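Local atomic coordinates of lysyl-trna-dependent l-ysyl-phosphatidylgycerol synthase (Bacillus licheniformis, PDB entry 4V36), a protein that transfers lysine from lysyl-tRNA to the membrane lipid phosphatidylglycerol, a lipid modification linked to bacterial resistance. Residues R41-S46 against I78-H83; A50-A55 against G65-R70; G58-V63 against G89-F94. All coordinates share one frame; numbering follows the deposited sequence.

Interaction 1 of 3, residues R41-S46 against I78-H83; sequences RFFYSS and IKEFLH
F43 of strand 41-44 meets helix 74-87 at F81, and three residues further on S46 meets E80. The F43 side chain points at the helix. Its CG lies opposite the backbone N (chi1 -175°), which turns one ring face to F81, with F81 N and CA near F43 CE2 and CZ. F81 CD1 comes down on that face near the rim, 3.6 Å from F43 CG. The two rings form a T-shaped pair, with the edge of F81 toward the face of F43 and planes at 72°. F81 CA adds a CH-pi contact over the same ring. E80 CB sits at the ring edge of F43, 3.9 Å from F43 CE2.

From there the extended E80 chain (chi2 175°) carries the carboxylate to the loop after the strand. Its two oxygens take one bond each from S46, both on their syn lone pairs. S46 N donates to E80 OE1 at 3.1 Å, and S46 OG donates to E80 OE2 at 2.5 Å. S46 is poorly ordered, so the short second bond is less certain. The carboxylate is met by the N-H and hydroxyl of S46 at the less certain end, while the aromatic pair packs on the inner side.

Interaction 2 of 3, residues A50-A55 against G65-R70; sequences ALIQFA and GDPSGR
L51 and S68 face each other as an antiparallel hydrogen-bonded pair, and their backbones satisfy each other in both directions. L51 N donates to S68 O at 2.9 Å, with a bent N-H...O angle of 134°. S68 N donates to L51 O, also at 2.9 Å, and this bond is straighter at 164°. Both carbonyls also take a CA-H...O contact: S68 O from A50 CA and L51 O from P67 CA, each at 3.2 Å. A50 and G69 form the next pair, which is non-hydrogen-bonded.

The S68 hydroxyl sits on the same face as L51. Its OG is hydrogen-bonded to S32 OG and to a water at 2.5 Å. That water also makes a weak bond to L51 O. The Q53 amide also turns to S32, where NE2 donates to the backbone O.

A second water bridges the strands where direct pairing is interrupted, before it resumes between Q53 and L64. It accepts from Q53 N and lies 3.2 Å from D66 O, a likely acceptor of one of its protons. The D66 carboxylate is held elsewhere, by Y105 OH and E98 N. On the other face, I52 and P67 lie side by side, with I52 CG1 4.0 Å from P67 CG, against V77, F81 and F74 of helix 74-87.

At G69 phi is positive, and a CB would collide with S68 O and crowd A50 CA, so glycine fits. This is the open end of the hairpin of strands 50-57 and 60-69, away from their turn, in the mixed sheet of an acetyltransferase-clan domain.

Interaction 3 of 3, residues G58-V63 against G89-F94; sequences GQRLVV and GYLVIF
Q59 and L91 begin a ladder of four backbone hydrogen bonds between parallel strands. L91 N donates to Q59 O at 2.9 Å. L61 N then donates to L91 O, I93 N to L61 O and V63 N to I93 O. V63 N to I93 O is 2.6 Å, with an N-H...O angle of 171°. In the last three bonds the donor lies nearly along the C=O axis. The strand axes are 4.6 Å apart and cross at -20°. CA-H...O contacts add to the ladder, including R60 CA to L91 O.

Apolar contacts lie on both faces. On the face of L61 and V63, the V63 side chain runs beside the F94 ring, with V63 CB 3.6 Å from F94 CD2. V63 CG2 also reaches V92 CG1. The Y90 ring is met at its edge, near its plane, by L61 CD1, which lies 4.0 Å from Y90 CD2. CG of L61 is opposite the carbonyl carbon (chi1 -56°), and the branch carrying CD1 and CD2 crosses the tyrosine at an angle. On the other face, V62 CG2 lies 4.3 Å from I93 CD1.

The charged side chain R60 is also packed by carbon. Its chain is extended from CG to NE beside L91, and L91 CD2 lies over one face of the guanidinium.

Polar partners lie outside the strands: Y90 OH bonds to E9, and V92 O to Y110 OH.

G89 closes helix 74-87 as the C-prime residue of a Schellman motif. Helix 74-87 joins strands 60-69 and 91-97 in a beta-alpha-beta unit. It packs on V63 and V92, while helix 319-330 covers R60, V62 and I93 on the other face.

All three interactions serve one edge of the same mixed sheet. Interaction 2 is buried throughout. Interactions 1 and 3 are only partly buried and reach the surface at one end. Interactions 2 and 3 both use strand 60-69, toward its opposite ends, and bond it antiparallel to 50-57 and parallel to 91-97. Interaction 1 instead joins edge strand 41-44 to helix 74-87 through rings and a carboxylate. The strand pairs rest on backbone bonds, with apolar side chains added in interaction 3 and waters in interaction 2. Strand 41-44 also bonds to 50-57 (R41 with F54, F43 with I52). F81 packs on I52 and F54 of interaction 2 and on V63 and V92 of interaction 3.

Interaction 1 of 3, residues R41-S46 against I78-H83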
# COMPACT_ATOMS: atom_id res chain seq x y z
N ARG A 41 -2.14 7.00 14.55
CA ARG A 41 -2.44 8.32 15.10
C ARG A 41 -2.13 9.40 14.07
O ARG A 41 -1.30 9.20 13.18
CB ARG A 41 -1.65 8.57 16.39
CG ARG A 41 -1.99 7.60 17.51
CD ARG A 41 -1.32 8.01 18.81
NE ARG A 41 -1.77 9.33 19.27
CZ ARG A 41 -2.84 9.53 20.02
NH1 ARG A 41 -3.59 8.51 20.41
NH2 ARG A 41 -3.18 10.76 20.39
N PHE A 42 -2.80 10.54 14.19
CA PHE A 42 -2.63 11.62 13.23
C PHE A 42 -1.96 12.84 13.86
O PHE A 42 -2.17 13.14 15.03
CB PHE A 42 -3.98 12.02 12.63
CG PHE A 42 -4.62 10.94 11.81
CD1 PHE A 42 -3.86 9.95 11.21
CD2 PHE A 42 -6.00 10.92 11.63
CE1 PHE A 42 -4.46 8.96 10.46
CE2 PHE A 42 -6.60 9.93 10.88
CZ PHE A 42 -5.83 8.95 10.29
N PHE A 43 -1.14 13.52 13.07
CA PHE A 43 -0.51 14.76 13.51
C PHE A 43 -0.70 15.85 12.45
O PHE A 43 0.02 15.88 11.45
CB PHE A 43 0.98 14.55 13.80
CG PHE A 43 1.66 15.76 14.37
CD1 PHE A 43 1.68 15.97 15.74
CD2 PHE A 43 2.28 16.69 13.55
CE1 PHE A 43 2.31 17.08 16.28
CE2 PHE A 43 2.90 17.80 14.08
CZ PHE A 43 2.92 18.00 15.45
N TYR A 44 -1.67 16.73 12.68
CA TYR A 44 -1.91 17.83 11.76
C TYR A 44 -1.01 19.01 12.10
O TYR A 44 -0.78 19.31 13.27
CB TYR A 44 -3.38 18.26 11.81
CG TYR A 44 -4.34 17.24 11.23
CD1 TYR A 44 -4.66 17.25 9.88
CD2 TYR A 44 -4.91 16.27 12.04
CE1 TYR A 44 -5.53 16.32 9.35
CE2 TYR A 44 -5.79 15.33 11.51
CZ TYR A 44 -6.09 15.36 10.17
OH TYR A 44 -6.96 14.44 9.64
N SER A 45 -0.50 19.68 11.07
CA SER A 45 0.35 20.84 11.26
C SER A 45 -0.48 22.03 11.75
O SER A 45 -1.70 22.05 11.59
CB SER A 45 1.07 21.21 9.97
OG SER A 45 0.15 21.46 8.92
N SER A 46 0.18 23.00 12.36
CA SER A 46 -0.49 24.20 12.84
C SER A 46 -1.09 24.99 11.69
O SER A 46 -2.09 25.70 11.85
CB SER A 46 0.49 25.08 13.63
OG SER A 46 1.60 25.44 12.83
N ILE A 78 6.86 18.41 9.36
CA ILE A 78 7.97 17.55 9.74
C ILE A 78 8.75 18.19 10.88
O ILE A 78 9.17 17.51 11.82
CB ILE A 78 8.91 17.28 8.55
CG1 ILE A 78 8.18 16.46 7.48
CG2 ILE A 78 10.16 16.53 9.00
CD1 ILE A 78 8.99 16.23 6.23
N LYS A 79 8.91 19.50 10.81
CA LYS A 79 9.60 20.26 11.85
C LYS A 79 8.86 20.18 13.18
O LYS A 79 9.46 19.95 14.22
CB LYS A 79 9.77 21.72 11.41
CG LYS A 79 10.52 22.59 12.41
CD LYS A 79 10.67 24.01 11.88
CE LYS A 79 11.42 24.90 12.85
NZ LYS A 79 11.56 26.28 12.33
N GLU A 80 7.55 20.39 13.13
CA GLU A 80 6.72 20.36 14.33
C GLU A 80 6.63 18.96 14.93
O GLU A 80 6.69 18.80 16.15
CB GLU A 80 5.31 20.88 14.01
CG GLU A 80 5.26 22.35 13.64
CD GLU A 80 3.87 22.80 13.22
OE1 GLU A 80 2.99 21.93 13.07
OE2 GLU A 80 3.67 24.02 13.05
N PHE A 81 6.47 17.96 14.07
CA PHE A 81 6.35 16.57 14.53
C PHE A 81 7.63 16.09 15.21
O PHE A 81 7.58 15.49 16.27
CB PHE A 81 6.00 15.66 13.35
CG PHE A 81 5.83 14.21 13.74
CD1 PHE A 81 4.68 13.78 14.37
CD2 PHE A 81 6.83 13.29 13.47
CE1 PHE A 81 4.52 12.46 14.73
CE2 PHE A 81 6.68 11.96 13.83
CZ PHE A 81 5.52 11.55 14.45
N LEU A 82 8.77 16.37 14.58
CA LEU A 82 10.06 15.99 15.14
C LEU A 82 10.36 16.74 16.43
O LEU A 82 10.94 16.19 17.36
CB LEU A 82 11.18 16.23 14.12
CG LEU A 82 11.24 15.27 12.93
CD1 LEU A 82 12.30 15.70 11.94
CD2 LEU A 82 11.50 13.85 13.41
N HIS A 83 9.94 18.00 16.49
CA HIS A 83 10.13 18.81 17.68
C HIS A 83 9.27 18.29 18.83
O HIS A 83 9.73 18.19 19.97
CB HIS A 83 9.80 20.28 17.41
CG HIS A 83 9.97 21.17 18.59
ND1 HIS A 83 8.96 21.41 19.50
CD2 HIS A 83 11.04 21.88 19.03
CE1 HIS A 83 9.40 22.23 20.44
NE2 HIS A 83 10.66 22.53 20.18

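Interaction 2 of 3, residues A50-A55 against G65-R70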
# COMPACT_ATOMS: atom_id res chain seq x y z
N ALA A 50 -1.10 20.20 6.22
CA ALA A 50 -0.31 18.98 6.13
C ALA A 50 -0.63 18.00 7.25
O ALA A 50 -1.11 18.39 8.31
CB ALA A 50 1.17 19.32 6.13
N LEU A 51 -0.36 16.72 7.00
CA LEU A 51 -0.70 15.67 7.96
C LEU A 51 0.32 14.53 7.99
O LEU A 51 0.76 14.05 6.95
CB LEU A 51 -2.08 15.10 7.63
CG LEU A 51 -2.50 13.85 8.40
CD1 LEU A 51 -2.64 14.14 9.89
CD2 LEU A 51 -3.79 13.28 7.84
N ILE A 52 0.69 14.12 9.20
CA ILE A 52 1.58 12.97 9.38
C ILE A 52 0.86 11.84 10.11
O ILE A 52 0.36 12.02 11.22
CB ILE A 52 2.85 13.36 10.17
CG1 ILE A 52 3.82 14.12 9.26
CG2 ILE A 52 3.53 12.12 10.73
CD1 ILE A 52 5.14 14.44 9.93
N GLN A 53 0.81 10.67 9.47
CA GLN A 53 0.23 9.49 10.08
C GLN A 53 1.34 8.61 10.64
O GLN A 53 2.37 8.41 9.99
CB GLN A 53 -0.61 8.71 9.07
CG GLN A 53 -1.65 9.55 8.36
CD GLN A 53 -2.48 8.74 7.38
OE1 GLN A 53 -2.56 7.52 7.47
NE2 GLN A 53 -3.10 9.43 6.43
N PHE A 54 1.14 8.08 11.84
CA PHE A 54 2.19 7.31 12.50
C PHE A 54 1.66 6.32 13.52
O PHE A 54 0.47 6.32 13.86
CB PHE A 54 3.18 8.26 13.19
CG PHE A 54 2.59 9.04 14.33
CD1 PHE A 54 1.85 10.19 14.10
CD2 PHE A 54 2.76 8.62 15.64
CE1 PHE A 54 1.30 10.90 15.14
CE2 PHE A 54 2.22 9.33 16.69
CZ PHE A 54 1.48 10.47 16.44
N ALA A 55 2.55 5.46 14.01
CA ALA A 55 2.22 4.52 15.07
C ALA A 55 3.33 4.54 16.12
O ALA A 55 4.50 4.76 15.80
CB ALA A 55 2.03 3.12 14.52
N GLY A 65 4.98 6.74 5.34
CA GLY A 65 5.12 7.52 4.13
C GLY A 65 5.42 8.99 4.37
O GLY A 65 5.68 9.41 5.49
N ASP A 66 5.40 9.76 3.28
CA ASP A 66 5.57 11.20 3.36
C ASP A 66 4.29 11.85 3.89
O ASP A 66 3.25 11.19 3.95
CB ASP A 66 5.93 11.77 1.98
CG ASP A 66 7.29 11.31 1.50
OD1 ASP A 66 8.31 11.80 2.03
OD2 ASP A 66 7.35 10.46 0.58
N PRO A 67 4.37 13.12 4.31
CA PRO A 67 3.14 13.80 4.76
C PRO A 67 2.09 13.90 3.66
O PRO A 67 2.41 13.79 2.48
CB PRO A 67 3.64 15.19 5.17
CG PRO A 67 5.07 14.99 5.51
CD PRO A 67 5.57 13.94 4.56
N SER A 68 0.84 14.11 4.06
CA SER A 68 -0.25 14.31 3.11
C SER A 68 -0.67 15.77 3.10
O SER A 68 -0.51 16.48 4.09
CB SER A 68 -1.45 13.42 3.47
OG SER A 68 -1.08 12.05 3.50
N GLY A 69 -1.20 16.23 1.96
CA GLY A 69 -1.67 17.60 1.85
C GLY A 69 -0.79 18.46 0.96
O GLY A 69 -0.17 17.97 0.02
N ARG A 70 -0.74 19.75 1.27
CA ARG A 70 0.04 20.71 0.49
C ARG A 70 1.54 20.55 0.76
O ARG A 70 1.99 20.64 1.90
CB ARG A 70 -0.40 22.14 0.80
O HOH W 1 -0.32 11.06 5.71
O HOH W 2 2.69 10.18 6.96

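Interaction 3 of 3, residues G58-V63 against G89-F94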
# COMPACT_ATOMS: atom_id res chain seq x y z
N GLY A 58 6.91 1.69 21.71
CA GLY A 58 7.78 1.99 22.83
C GLY A 58 8.16 3.46 22.84
O GLY A 58 7.29 4.33 22.90
N GLN A 59 9.45 3.74 22.77
CA GLN A 59 9.94 5.11 22.71
C GLN A 59 10.28 5.50 21.27
O GLN A 59 11.07 6.41 21.04
CB GLN A 59 11.16 5.29 23.61
CG GLN A 59 10.87 5.17 25.10
CD GLN A 59 10.70 3.73 25.55
OE1 GLN A 59 11.36 2.82 25.05
NE2 GLN A 59 9.79 3.52 26.50
N ARG A 60 9.68 4.80 20.31
CA ARG A 60 9.96 5.05 18.90
C ARG A 60 8.69 5.20 18.08
O ARG A 60 7.78 4.37 18.17
CB ARG A 60 10.83 3.93 18.33
CG ARG A 60 12.13 3.71 19.08
CD ARG A 60 13.00 2.65 18.44
NE ARG A 60 14.16 2.33 19.27
CZ ARG A 60 15.17 1.56 18.88
NH1 ARG A 60 15.18 1.03 17.66
NH2 ARG A 60 16.18 1.33 19.71
N LEU A 61 8.62 6.27 17.29
CA LEU A 61 7.46 6.53 16.44
C LEU A 61 7.76 6.19 14.98
O LEU A 61 8.77 6.61 14.43
CB LEU A 61 7.04 8.00 16.55
CG LEU A 61 6.73 8.55 17.94
CD1 LEU A 61 6.49 10.05 17.87
CD2 LEU A 61 5.53 7.85 18.55
N VAL A 62 6.87 5.42 14.36
CA VAL A 62 7.03 5.04 12.96
C VAL A 62 6.01 5.75 12.07
O VAL A 62 4.81 5.49 12.16
CB VAL A 62 6.90 3.52 12.76
CG1 VAL A 62 7.18 3.15 11.31
CG2 VAL A 62 7.84 2.78 13.69
N VAL A 63 6.50 6.65 11.22
CA VAL A 63 5.64 7.38 10.30
C VAL A 63 5.42 6.59 9.01
O VAL A 63 6.36 6.02 8.46
CB VAL A 63 6.24 8.76 9.95
CG1 VAL A 63 5.36 9.50 8.96
CG2 VAL A 63 6.44 9.59 11.21
N GLY A 89 11.28 12.65 24.07
CA GLY A 89 12.49 11.88 23.88
C GLY A 89 12.28 10.65 23.01
O GLY A 89 12.90 9.61 23.22
N TYR A 90 11.38 10.78 22.04
CA TYR A 90 11.07 9.67 21.14
C TYR A 90 11.94 9.68 19.89
O TYR A 90 12.27 10.75 19.37
CB TYR A 90 9.59 9.70 20.74
CG TYR A 90 8.63 9.42 21.87
CD1 TYR A 90 9.06 8.86 23.06
CD2 TYR A 90 7.28 9.73 21.74
CE1 TYR A 90 8.18 8.61 24.10
CE2 TYR A 90 6.39 9.48 22.77
CZ TYR A 90 6.84 8.92 23.95
OH TYR A 90 5.96 8.68 24.98
N LEU A 91 12.31 8.50 19.42
CA LEU A 91 13.01 8.36 18.15
C LEU A 91 11.98 8.25 17.03
O LEU A 91 10.99 7.54 17.16
CB LEU A 91 13.93 7.14 18.17
CG LEU A 91 14.75 6.87 16.90
CD1 LEU A 91 15.76 7.98 16.67
CD2 LEU A 91 15.43 5.51 16.97
N VAL A 92 12.22 8.96 15.93
CA VAL A 92 11.25 8.98 14.84
C VAL A 92 11.77 8.25 13.60
O VAL A 92 12.88 8.52 13.13
CB VAL A 92 10.86 10.41 14.45
CG1 VAL A 92 9.88 10.41 13.29
CG2 VAL A 92 10.27 11.13 15.65
N ILE A 93 10.96 7.34 13.08
CA ILE A 93 11.30 6.58 11.88
C ILE A 93 10.28 6.86 10.78
O ILE A 93 9.08 6.91 11.04
CB ILE A 93 11.35 5.07 12.18
CG1 ILE A 93 12.23 4.79 13.40
CG2 ILE A 93 11.84 4.30 10.96
CD1 ILE A 93 12.10 3.38 13.94
N PHE A 94 10.76 7.04 9.56
CA PHE A 94 9.87 7.25 8.42
C PHE A 94 9.90 6.03 7.49
O PHE A 94 10.96 5.62 7.03
CB PHE A 94 10.27 8.51 7.65
CG PHE A 94 10.11 9.78 8.44
CD1 PHE A 94 11.14 10.25 9.24
CD2 PHE A 94 8.93 10.50 8.40
CE1 PHE A 94 11.00 11.41 9.97
CE2 PHE A 94 8.78 11.66 9.13
CZ PHE A 94 9.82 12.12 9.92